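Local coordinates for 2-hydroxyisobutyryl-CoA synthetase (Aquincola tertiaricarbonis, PDB 6HE2), which belongs to the ANL superfamily of AMP-binding enzymes, whose members pair a large nucleotide-binding region with a smaller mobile C-terminal domain, at residues Ser342-Leu347 with Phe367-Asp372; Glu23-Pro28 with Ala185-Ala190. All coordinates share one frame; numbering follows the deposited sequence.

Contact 1: Ser342-Leu347 with Phe367-Asp372; sequences SGDLTL and FGRIDD. With 8LE ([[(2~{R},3~{S},4~{R},5~{R})-5-(6-aminopurin-9-yl)-3,4-bis(oxidanyl)oxolan-2-yl]methoxy-oxidanyl-phosphoryl] 2-methyl-2-oxidanyl-propanoate), chain D.
R369 reaches back over G343 to meet the carboxylate of D344, and the pair lies beside the ribose of 8LE. NH1 of R369 stands 2.8 Å from OD1 of D344 in a hydrogen-bonded salt bridge; the oxygen is nearly in the guanidinium plane, yet the nitrogen comes to it from above the carboxylate plane, the two flat groups being turned 72° apart. The same carboxylate faces both ribose hydroxyls, OD1 lying 2.7 Å from O2' of 8LE and OD2 2.7 Å from O3' of 8LE. A second bond leads from NH1 of R369 to O of S342 (3.0 Å), and a water joins that carbonyl to NH2 of R369. Bends at chi2 (-78°) and chi3 (-60°) fold the arginine so that the carbonyl O of G343 sits over the centre of its guanidinium. This carbonyl also accepts from the backbone N of I370, whose side chain packs against G343.

Behind this first shell, OG of S342 accepts from N of D344 in an ST turn and is itself bonded to P325 O. The strands, antiparallel here, slip by one residue at a beta bulge: N of L345 points between the carbonyls of F367 and G368, making a weak bond to each, while N of F367 makes a straighter bond to O of L345 (3.1 Å). The F367 ring turns one face to that carbonyl, and its CE1 and CZ touch CA of T346.

The SGD and GRIDD sequences resemble two core motifs of ANL enzymes, the second of which holds the interdomain hinge in relatives; D372 is salt-bridged to R468. With an arginine beside it, the D344 carboxylate would probably stay negatively charged, and its two oxygens lie close to the two ribose hydroxyls.

Contact 2: Glu23-Pro28 with Ala185-Ala190; sequences ENYLPP and AERLRA
The irregular backbone of E23 to L26 passes the C-terminal end of helix 176-187, with CA of E23 7.5 Å from CA of R187 and CA of L26 at a similar distance from CA of L188. R187 contributes more to the contact than any other residue. Its guanidinium takes the carbonyl of Y25 end-on, NH2 lying 2.8 Å and NH1 3.0 Å from O of Y25, with that oxygen in the guanidinium plane; the NH2 bond also lies in the carbonyl plane, on a lone pair. O of E23 comes over one guanidinium face, 3.1 Å from CZ of R187, where the N-H groups do not point at it, so this short approach is not a hydrogen bond. The E23 chain, bent at chi2 (-63°), brings its carboxylate back across the arginine, so that OE1 of E23 forms a salt bridge with NE of R187 at 3.4 Å. R145 and N149 of helix 141-157 extend this polar cluster: R145 is salt-bridged to OE1 of E23, and N149 bonds to OE2 of E23 and NE of R187. NH2 of R187 also bonds to O of D22.

The helix ends in a Schellman motif, R189 having positive phi (71°) and the N atoms of R189 and A190 bonding back to E186 and A185. The chain then enters strand 191-193, completing a beta-alpha-beta crossover from strand 165-168. The turn presents R189 to the loop, where its NH2 makes a weak bond to O of E23 (2.7 Å) and passes across the amide of N24.

Apolar contact comes from L26, whose CD1 packs 4.0 Å from CG of R189 while CD2 lies near O of L188. Y25 and W34 meet edge-to-face, and OH of Y25 bonds to O of W34. On the second subunit, H123 bonds to E186 and R141 packs on R189.

The two contacts lie apart, their centres 35 Å from one another and their nearest atoms about 23 Å, and they share no secondary-structure element. Both are partly buried. Contact 1, its centre about 10 Å from the centre of the chain, has more buried residues and joins neighbouring strands of the antiparallel sheet beside the ligand. Contact 2 is peripheral, its centre about 25 Å from that of the chain, and fastens an N-terminal loop to a helix end close to the second subunit. In both, a main-chain carbonyl oxygen lies over the face of an arginine guanidinium, but contact 1 turns its carboxylate to a ligand, whereas contact 2 pairs its own with R187 and R145 of the same chain.

Contact 1: Ser342-Leu347 with Phe367-Asp372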
ATOM      1  N   SER A 342       9.206  -4.521 -23.735  1.00 30.06           N
ATOM      2  CA  SER A 342       9.339  -5.194 -22.434  1.00 29.07           C
ATOM      3  C   SER A 342      10.713  -5.820 -22.256  1.00 31.76           C
ATOM      4  O   SER A 342      11.217  -5.876 -21.128  1.00 31.00           O
ATOM      5  CB  SER A 342       8.272  -6.274 -22.288  1.00 30.37           C
ATOM      6  OG  SER A 342       8.535  -7.354 -23.173  1.00 36.31           O
ATOM      7  N   GLY A 343      11.250  -6.364 -23.357  1.00 27.75           N
ATOM      8  CA  GLY A 343      12.526  -7.069 -23.390  1.00 27.40           C
ATOM      9  C   GLY A 343      12.389  -8.514 -22.946  1.00 31.58           C
ATOM     10  O   GLY A 343      13.385  -9.239 -22.853  1.00 31.44           O
ATOM     11  N   ASP A 344      11.151  -8.939 -22.648  1.00 28.51           N
ATOM     12  CA  ASP A 344      10.847 -10.311 -22.227  1.00 29.18           C
ATOM     13  C   ASP A 344      10.625 -11.193 -23.420  1.00 34.68           C
ATOM     14  O   ASP A 344      10.552 -10.727 -24.557  1.00 33.90           O
ATOM     15  CB  ASP A 344       9.589 -10.354 -21.358  1.00 30.28           C
ATOM     16  CG  ASP A 344       9.688  -9.511 -20.120  1.00 33.67           C
ATOM     17  OD1 ASP A 344      10.692  -9.643 -19.400  1.00 34.72           O
ATOM     18  OD2 ASP A 344       8.785  -8.670 -19.905  1.00 34.35           O
ATOM     19  N   LEU A 345      10.498 -12.473 -23.159  1.00 32.91           N
ATOM     20  CA  LEU A 345      10.262 -13.441 -24.215  1.00 34.57           C
ATOM     21  C   LEU A 345       8.942 -14.156 -23.925  1.00 40.24           C
ATOM     22  O   LEU A 345       8.554 -14.305 -22.759  1.00 39.72           O
ATOM     23  CB  LEU A 345      11.456 -14.404 -24.261  1.00 35.43           C
ATOM     24  CG  LEU A 345      11.672 -15.197 -25.509  1.00 42.94           C
ATOM     25  CD1 LEU A 345      11.827 -14.282 -26.749  1.00 43.99           C
ATOM     26  CD2 LEU A 345      12.866 -16.125 -25.336  1.00 46.88           C
ATOM     27  N   THR A 346       8.210 -14.512 -24.975  1.00 37.01           N
ATOM     28  CA  THR A 346       6.938 -15.222 -24.831  1.00 36.22           C
ATOM     29  C   THR A 346       6.561 -15.875 -26.135  1.00 41.24           C
ATOM     30  O   THR A 346       7.129 -15.547 -27.179  1.00 41.21           O
ATOM     31  CB  THR A 346       5.808 -14.300 -24.277  1.00 37.72           C
ATOM     32  OG1 THR A 346       4.734 -15.111 -23.819  1.00 32.03           O
ATOM     33  CG2 THR A 346       5.279 -13.294 -25.302  1.00 32.67           C
ATOM     34  N   LEU A 347       5.593 -16.792 -26.070  1.00 38.18           N
ATOM     35  CA  LEU A 347       4.992 -17.430 -27.226  1.00 38.51           C
ATOM     36  C   LEU A 347       3.518 -17.030 -27.196  1.00 37.92           C
ATOM     37  O   LEU A 347       2.915 -17.062 -26.119  1.00 35.95           O
ATOM     38  CB  LEU A 347       5.115 -18.968 -27.181  1.00 39.91           C
ATOM     39  CG  LEU A 347       4.531 -19.668 -28.421  1.00 46.44           C
ATOM     40  CD1 LEU A 347       5.559 -20.519 -29.113  1.00 48.27           C
ATOM     41  CD2 LEU A 347       3.298 -20.454 -28.076  1.00 50.64           C
ATOM     42  N   PHE A 367       8.537 -15.772 -20.028  1.00 37.34           N
ATOM     43  CA  PHE A 367       9.789 -16.428 -19.654  1.00 37.69           C
ATOM     44  C   PHE A 367      10.926 -15.732 -20.428  1.00 44.59           C
ATOM     45  O   PHE A 367      10.652 -15.048 -21.405  1.00 45.31           O
ATOM     46  CB  PHE A 367       9.726 -17.935 -20.013  1.00 39.07           C
ATOM     47  CG  PHE A 367       9.245 -18.212 -21.425  1.00 39.93           C
ATOM     48  CD1 PHE A 367       7.886 -18.261 -21.720  1.00 40.04           C
ATOM     49  CD2 PHE A 367      10.154 -18.380 -22.468  1.00 41.31           C
ATOM     50  CE1 PHE A 367       7.443 -18.480 -23.027  1.00 41.10           C
ATOM     51  CE2 PHE A 367       9.711 -18.594 -23.776  1.00 43.88           C
ATOM     52  CZ  PHE A 367       8.360 -18.664 -24.044  1.00 41.77           C
ATOM     53  N   GLY A 368      12.157 -15.875 -19.969  1.00 39.70           N
ATOM     54  CA  GLY A 368      13.335 -15.331 -20.634  1.00 39.44           C
ATOM     55  C   GLY A 368      13.371 -13.875 -21.043  1.00 41.71           C
ATOM     56  O   GLY A 368      12.485 -13.077 -20.703  1.00 41.81           O
ATOM     57  N   ARG A 369      14.415 -13.533 -21.801  1.00 35.41           N
ATOM     58  CA  ARG A 369      14.697 -12.175 -22.244  1.00 33.97           C
ATOM     59  C   ARG A 369      15.281 -12.165 -23.655  1.00 36.29           C
ATOM     60  O   ARG A 369      15.779 -13.178 -24.128  1.00 35.32           O
ATOM     61  CB  ARG A 369      15.723 -11.514 -21.267  1.00 34.04           C
ATOM     62  CG  ARG A 369      15.306 -11.432 -19.776  1.00 30.82           C
ATOM     63  CD  ARG A 369      14.323 -10.321 -19.477  1.00 33.90           C
ATOM     64  NE  ARG A 369      14.888  -9.013 -19.810  1.00 37.58           N
ATOM     65  CZ  ARG A 369      14.184  -7.897 -19.934  1.00 42.83           C
ATOM     66  NH1 ARG A 369      12.870  -7.909 -19.746  1.00 27.36           N
ATOM     67  NH2 ARG A 369      14.784  -6.762 -20.259  1.00 30.92           N
ATOM     68  N   ILE A 370      15.288 -10.990 -24.290  1.00 34.12           N
ATOM     69  CA  ILE A 370      15.864 -10.764 -25.627  1.00 34.96           C
ATOM     70  C   ILE A 370      17.385 -10.519 -25.545  1.00 39.54           C
ATOM     71  O   ILE A 370      18.066 -10.480 -26.571  1.00 39.21           O
ATOM     72  CB  ILE A 370      15.111  -9.630 -26.378  1.00 37.26           C
ATOM     73  CG1 ILE A 370      15.230  -8.256 -25.633  1.00 36.38           C
ATOM     74  CG2 ILE A 370      13.650 -10.042 -26.590  1.00 36.76           C
ATOM     75  CD1 ILE A 370      14.931  -7.034 -26.501  1.00 38.94           C
ATOM     76  N   ASP A 371      17.906 -10.378 -24.311  1.00 37.39           N
ATOM     77  CA  ASP A 371      19.324 -10.160 -24.012  1.00 37.85           C
ATOM     78  C   ASP A 371      20.237 -11.127 -24.768  1.00 40.05           C
ATOM     79  O   ASP A 371      20.040 -12.344 -24.716  1.00 38.12           O
ATOM     80  CB  ASP A 371      19.592 -10.296 -22.497  1.00 39.93           C
ATOM     81  CG  ASP A 371      18.789  -9.380 -21.579  1.00 51.11           C
ATOM     82  OD1 ASP A 371      17.825  -8.745 -22.062  1.00 52.31           O
ATOM     83  OD2 ASP A 371      19.095  -9.339 -20.368  1.00 59.83           O
ATOM     84  N   ASP A 372      21.203 -10.559 -25.503  1.00 37.21           N
ATOM     85  CA  ASP A 372      22.271 -11.224 -26.251  1.00 36.47           C
ATOM     86  C   ASP A 372      21.772 -12.181 -27.341  1.00 41.80           C
ATOM     87  O   ASP A 372      22.453 -13.143 -27.688  1.00 41.58           O
ATOM     88  CB  ASP A 372      23.257 -11.910 -25.283  1.00 37.15           C
ATOM     89  CG  ASP A 372      23.909 -10.905 -24.346  1.00 44.67           C
ATOM     90  OD1 ASP A 372      24.356  -9.846 -24.832  1.00 44.85           O
ATOM     91  OD2 ASP A 372      23.919 -11.154 -23.122  1.00 51.70           O
TER
HETATM   92  C2  8LE D 502       6.981 -13.614 -15.765  0.50 32.40           C
HETATM   93  CAA 8LE D 502       3.566  -4.476 -11.764  0.50 24.98           C
HETATM   94  CAZ 8LE D 502       4.140  -5.898 -11.800  0.50 29.76           C
HETATM   95  CAB 8LE D 502       3.851  -6.601 -13.125  0.50 28.25           C
HETATM   96  OAF 8LE D 502       3.560  -6.692 -10.743  0.50 23.50           O
HETATM   97  CAS 8LE D 502       5.645  -5.770 -11.648  0.50 35.13           C
HETATM   98  OAD 8LE D 502       6.226  -6.206 -10.662  0.50 40.23           O
HETATM   99  OAQ 8LE D 502       6.383  -5.108 -12.713  0.50 34.28           O
HETATM  100  PBC 8LE D 502       7.908  -4.596 -12.652  0.50 39.66           P
HETATM  101  OAI 8LE D 502       8.379  -4.458 -11.221  0.50 44.02           O
HETATM  102  OAE 8LE D 502       8.038  -3.281 -13.381  0.50 39.76           O
HETATM  103  O5' 8LE D 502       8.813  -5.659 -13.460  0.50 38.10           O
HETATM  104  C5' 8LE D 502       8.388  -6.106 -14.754  0.50 31.25           C
HETATM  105  C4' 8LE D 502       9.223  -7.303 -15.190  0.50 31.28           C
HETATM  106  O4' 8LE D 502       9.077  -8.371 -14.241  0.50 30.60           O
HETATM  107  C3' 8LE D 502       8.703  -7.884 -16.494  0.50 31.00           C
HETATM  108  O3' 8LE D 502       9.214  -7.223 -17.656  0.50 29.66           O
HETATM  109  C2' 8LE D 502       9.034  -9.366 -16.390  0.50 31.23           C
HETATM  110  O2' 8LE D 502      10.399  -9.609 -16.747  0.50 31.32           O
HETATM  111  C1' 8LE D 502       8.906  -9.641 -14.894  0.50 30.51           C
HETATM  112  N9  8LE D 502       7.546 -10.191 -14.603  0.50 31.52           N
HETATM  113  C8  8LE D 502       6.528  -9.518 -14.033  0.50 29.95           C
HETATM  114  N7  8LE D 502       5.443 -10.323 -13.949  0.50 28.31           N
HETATM  115  C5  8LE D 502       5.766 -11.499 -14.521  0.50 30.48           C
HETATM  116  C4  8LE D 502       7.098 -11.417 -14.924  0.50 31.80           C
HETATM  117  N3  8LE D 502       7.672 -12.481 -15.559  0.50 32.12           N
HETATM  118  N1  8LE D 502       5.704 -13.729 -15.351  0.50 32.45           N
HETATM  119  C6  8LE D 502       5.072 -12.690 -14.746  0.50 30.75           C
HETATM  120  N6  8LE D 502       3.792 -12.834 -14.338  0.50 28.68           N
HETATM  121  O   HOH W   1      13.416  -4.409 -19.630  1.00 40.39           O
HETATM  122  O   HOH W   2      11.336 -12.342 -18.379  1.00 30.40           O

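Contact 2: Glu23-Pro28 with Ala185-Ala190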
ATOM      1  N   GLU A  23     -18.975   3.697 -11.823  1.00 31.38           N
ATOM      2  CA  GLU A  23     -18.445   3.125 -10.587  1.00 30.57           C
ATOM      3  C   GLU A  23     -19.399   2.173  -9.859  1.00 35.64           C
ATOM      4  O   GLU A  23     -18.938   1.382  -9.057  1.00 35.51           O
ATOM      5  CB  GLU A  23     -17.984   4.239  -9.629  1.00 31.46           C
ATOM      6  CG  GLU A  23     -16.707   4.942 -10.058  1.00 37.19           C
ATOM      7  CD  GLU A  23     -15.466   4.073 -10.131  1.00 48.36           C
ATOM      8  OE1 GLU A  23     -15.362   3.095  -9.359  1.00 40.97           O
ATOM      9  OE2 GLU A  23     -14.563   4.412 -10.923  1.00 37.84           O
ATOM     10  N   ASN A  24     -20.701   2.249 -10.119  1.00 35.31           N
ATOM     11  CA  ASN A  24     -21.716   1.432  -9.439  1.00 36.85           C
ATOM     12  C   ASN A  24     -22.100   0.134 -10.186  1.00 42.86           C
ATOM     13  O   ASN A  24     -22.803  -0.712  -9.612  1.00 44.47           O
ATOM     14  CB  ASN A  24     -22.965   2.278  -9.130  1.00 38.83           C
ATOM     15  CG  ASN A  24     -22.667   3.636  -8.527  1.00 62.59           C
ATOM     16  OD1 ASN A  24     -22.972   4.684  -9.116  1.00 60.99           O
ATOM     17  ND2 ASN A  24     -22.032   3.652  -7.360  1.00 50.53           N
ATOM     18  N   TYR A  25     -21.643  -0.030 -11.444  1.00 38.09           N
ATOM     19  CA  TYR A  25     -21.934  -1.231 -12.226  1.00 37.80           C
ATOM     20  C   TYR A  25     -21.270  -2.480 -11.628  1.00 40.97           C
ATOM     21  O   TYR A  25     -20.087  -2.480 -11.289  1.00 39.14           O
ATOM     22  CB  TYR A  25     -21.495  -1.063 -13.699  1.00 38.41           C
ATOM     23  CG  TYR A  25     -21.432  -2.369 -14.473  1.00 38.88           C
ATOM     24  CD1 TYR A  25     -22.589  -2.962 -14.973  1.00 42.20           C
ATOM     25  CD2 TYR A  25     -20.223  -3.034 -14.661  1.00 37.42           C
ATOM     26  CE1 TYR A  25     -22.542  -4.172 -15.658  1.00 43.22           C
ATOM     27  CE2 TYR A  25     -20.163  -4.241 -15.349  1.00 38.46           C
ATOM     28  CZ  TYR A  25     -21.328  -4.814 -15.836  1.00 48.79           C
ATOM     29  OH  TYR A  25     -21.292  -6.005 -16.512  1.00 48.06           O
ATOM     30  N   LEU A  26     -22.048  -3.539 -11.541  1.00 38.48           N
ATOM     31  CA  LEU A  26     -21.618  -4.863 -11.135  1.00 38.53           C
ATOM     32  C   LEU A  26     -22.311  -5.848 -12.085  1.00 41.78           C
ATOM     33  O   LEU A  26     -23.489  -5.657 -12.406  1.00 42.27           O
ATOM     34  CB  LEU A  26     -21.904  -5.173  -9.648  1.00 39.01           C
ATOM     35  CG  LEU A  26     -20.860  -4.678  -8.612  1.00 42.29           C
ATOM     36  CD1 LEU A  26     -21.229  -5.128  -7.204  1.00 42.97           C
ATOM     37  CD2 LEU A  26     -19.471  -5.188  -8.917  1.00 41.84           C
ATOM     38  N   PRO A  27     -21.591  -6.841 -12.641  1.00 36.37           N
ATOM     39  CA  PRO A  27     -22.249  -7.765 -13.583  1.00 36.80           C
ATOM     40  C   PRO A  27     -23.317  -8.632 -12.921  1.00 40.91           C
ATOM     41  O   PRO A  27     -23.245  -8.821 -11.704  1.00 40.04           O
ATOM     42  CB  PRO A  27     -21.085  -8.642 -14.106  1.00 37.57           C
ATOM     43  CG  PRO A  27     -19.831  -7.913 -13.689  1.00 40.30           C
ATOM     44  CD  PRO A  27     -20.180  -7.209 -12.425  1.00 35.59           C
ATOM     45  N   PRO A  28     -24.289  -9.209 -13.685  1.00 38.43           N
ATOM     46  CA  PRO A  28     -25.232 -10.152 -13.061  1.00 38.87           C
ATOM     47  C   PRO A  28     -24.413 -11.280 -12.433  1.00 42.17           C
ATOM     48  O   PRO A  28     -23.357 -11.650 -12.972  1.00 40.00           O
ATOM     49  CB  PRO A  28     -26.069 -10.671 -14.243  1.00 41.39           C
ATOM     50  CG  PRO A  28     -25.901  -9.668 -15.310  1.00 45.69           C
ATOM     51  CD  PRO A  28     -24.510  -9.116 -15.144  1.00 40.00           C
ATOM     52  N   ALA A 185      -9.593  -5.023  -6.072  1.00 28.33           N
ATOM     53  CA  ALA A 185     -10.374  -5.617  -4.973  1.00 28.80           C
ATOM     54  C   ALA A 185     -11.452  -4.633  -4.453  1.00 32.60           C
ATOM     55  O   ALA A 185     -12.586  -5.038  -4.183  1.00 31.53           O
ATOM     56  CB  ALA A 185      -9.435  -6.025  -3.833  1.00 29.32           C
ATOM     57  N   GLU A 186     -11.092  -3.332  -4.348  1.00 29.11           N
ATOM     58  CA  GLU A 186     -12.004  -2.271  -3.896  1.00 28.44           C
ATOM     59  C   GLU A 186     -13.137  -2.042  -4.889  1.00 31.15           C
ATOM     60  O   GLU A 186     -14.293  -1.905  -4.471  1.00 28.77           O
ATOM     61  CB  GLU A 186     -11.240  -0.949  -3.662  1.00 28.94           C
ATOM     62  CG  GLU A 186     -10.350  -0.963  -2.422  1.00 36.66           C
ATOM     63  CD  GLU A 186      -9.393   0.208  -2.257  1.00 41.17           C
ATOM     64  OE1 GLU A 186      -9.159   0.938  -3.243  1.00 39.18           O
ATOM     65  OE2 GLU A 186      -8.822   0.358  -1.153  1.00 30.65           O
ATOM     66  N   ARG A 187     -12.800  -1.962  -6.206  1.00 28.45           N
ATOM     67  CA  ARG A 187     -13.795  -1.712  -7.257  1.00 29.49           C
ATOM     68  C   ARG A 187     -14.773  -2.919  -7.415  1.00 33.25           C
ATOM     69  O   ARG A 187     -15.970  -2.725  -7.666  1.00 33.13           O
ATOM     70  CB  ARG A 187     -13.112  -1.273  -8.580  1.00 27.90           C
ATOM     71  CG  ARG A 187     -14.045  -0.987  -9.773  1.00 30.96           C
ATOM     72  CD  ARG A 187     -15.231  -0.094  -9.445  1.00 29.10           C
ATOM     73  NE  ARG A 187     -16.178  -0.028 -10.559  1.00 33.55           N
ATOM     74  CZ  ARG A 187     -17.295  -0.748 -10.666  1.00 39.46           C
ATOM     75  NH1 ARG A 187     -17.641  -1.598  -9.708  1.00 26.02           N
ATOM     76  NH2 ARG A 187     -18.080  -0.612 -11.726  1.00 25.10           N
ATOM     77  N   LEU A 188     -14.261  -4.139  -7.191  1.00 29.18           N
ATOM     78  CA  LEU A 188     -15.000  -5.410  -7.239  1.00 29.41           C
ATOM     79  C   LEU A 188     -16.006  -5.538  -6.082  1.00 35.67           C
ATOM     80  O   LEU A 188     -16.917  -6.367  -6.140  1.00 35.75           O
ATOM     81  CB  LEU A 188     -13.973  -6.576  -7.177  1.00 28.43           C
ATOM     82  CG  LEU A 188     -14.507  -8.024  -7.215  1.00 32.10           C
ATOM     83  CD1 LEU A 188     -15.371  -8.282  -8.452  1.00 31.60           C
ATOM     84  CD2 LEU A 188     -13.377  -9.007  -7.150  1.00 31.04           C
ATOM     85  N   ARG A 189     -15.825  -4.718  -5.024  1.00 32.80           N
ATOM     86  CA  ARG A 189     -16.618  -4.717  -3.792  1.00 32.86           C
ATOM     87  C   ARG A 189     -16.301  -5.970  -2.954  1.00 36.58           C
ATOM     88  O   ARG A 189     -17.131  -6.461  -2.197  1.00 37.40           O
ATOM     89  CB  ARG A 189     -18.142  -4.483  -4.006  1.00 34.14           C
ATOM     90  CG  ARG A 189     -18.513  -3.312  -4.914  1.00 46.54           C
ATOM     91  CD  ARG A 189     -18.446  -1.987  -4.202  1.00 63.22           C
ATOM     92  NE  ARG A 189     -19.151  -0.933  -4.930  1.00 78.87           N
ATOM     93  CZ  ARG A 189     -18.581  -0.106  -5.802  1.00 96.57           C
ATOM     94  NH1 ARG A 189     -17.287  -0.212  -6.082  1.00 77.61           N
ATOM     95  NH2 ARG A 189     -19.297   0.837  -6.392  1.00 92.20           N
ATOM     96  N   ALA A 190     -15.053  -6.435  -3.055  1.00 32.52           N
ATOM     97  CA  ALA A 190     -14.520  -7.512  -2.234  1.00 32.66           C
ATOM     98  C   ALA A 190     -14.183  -6.925  -0.849  1.00 35.70           C
ATOM     99  O   ALA A 190     -14.060  -5.711  -0.717  1.00 34.22           O
ATOM    100  CB  ALA A 190     -13.249  -8.048  -2.872  1.00 32.54           C
TER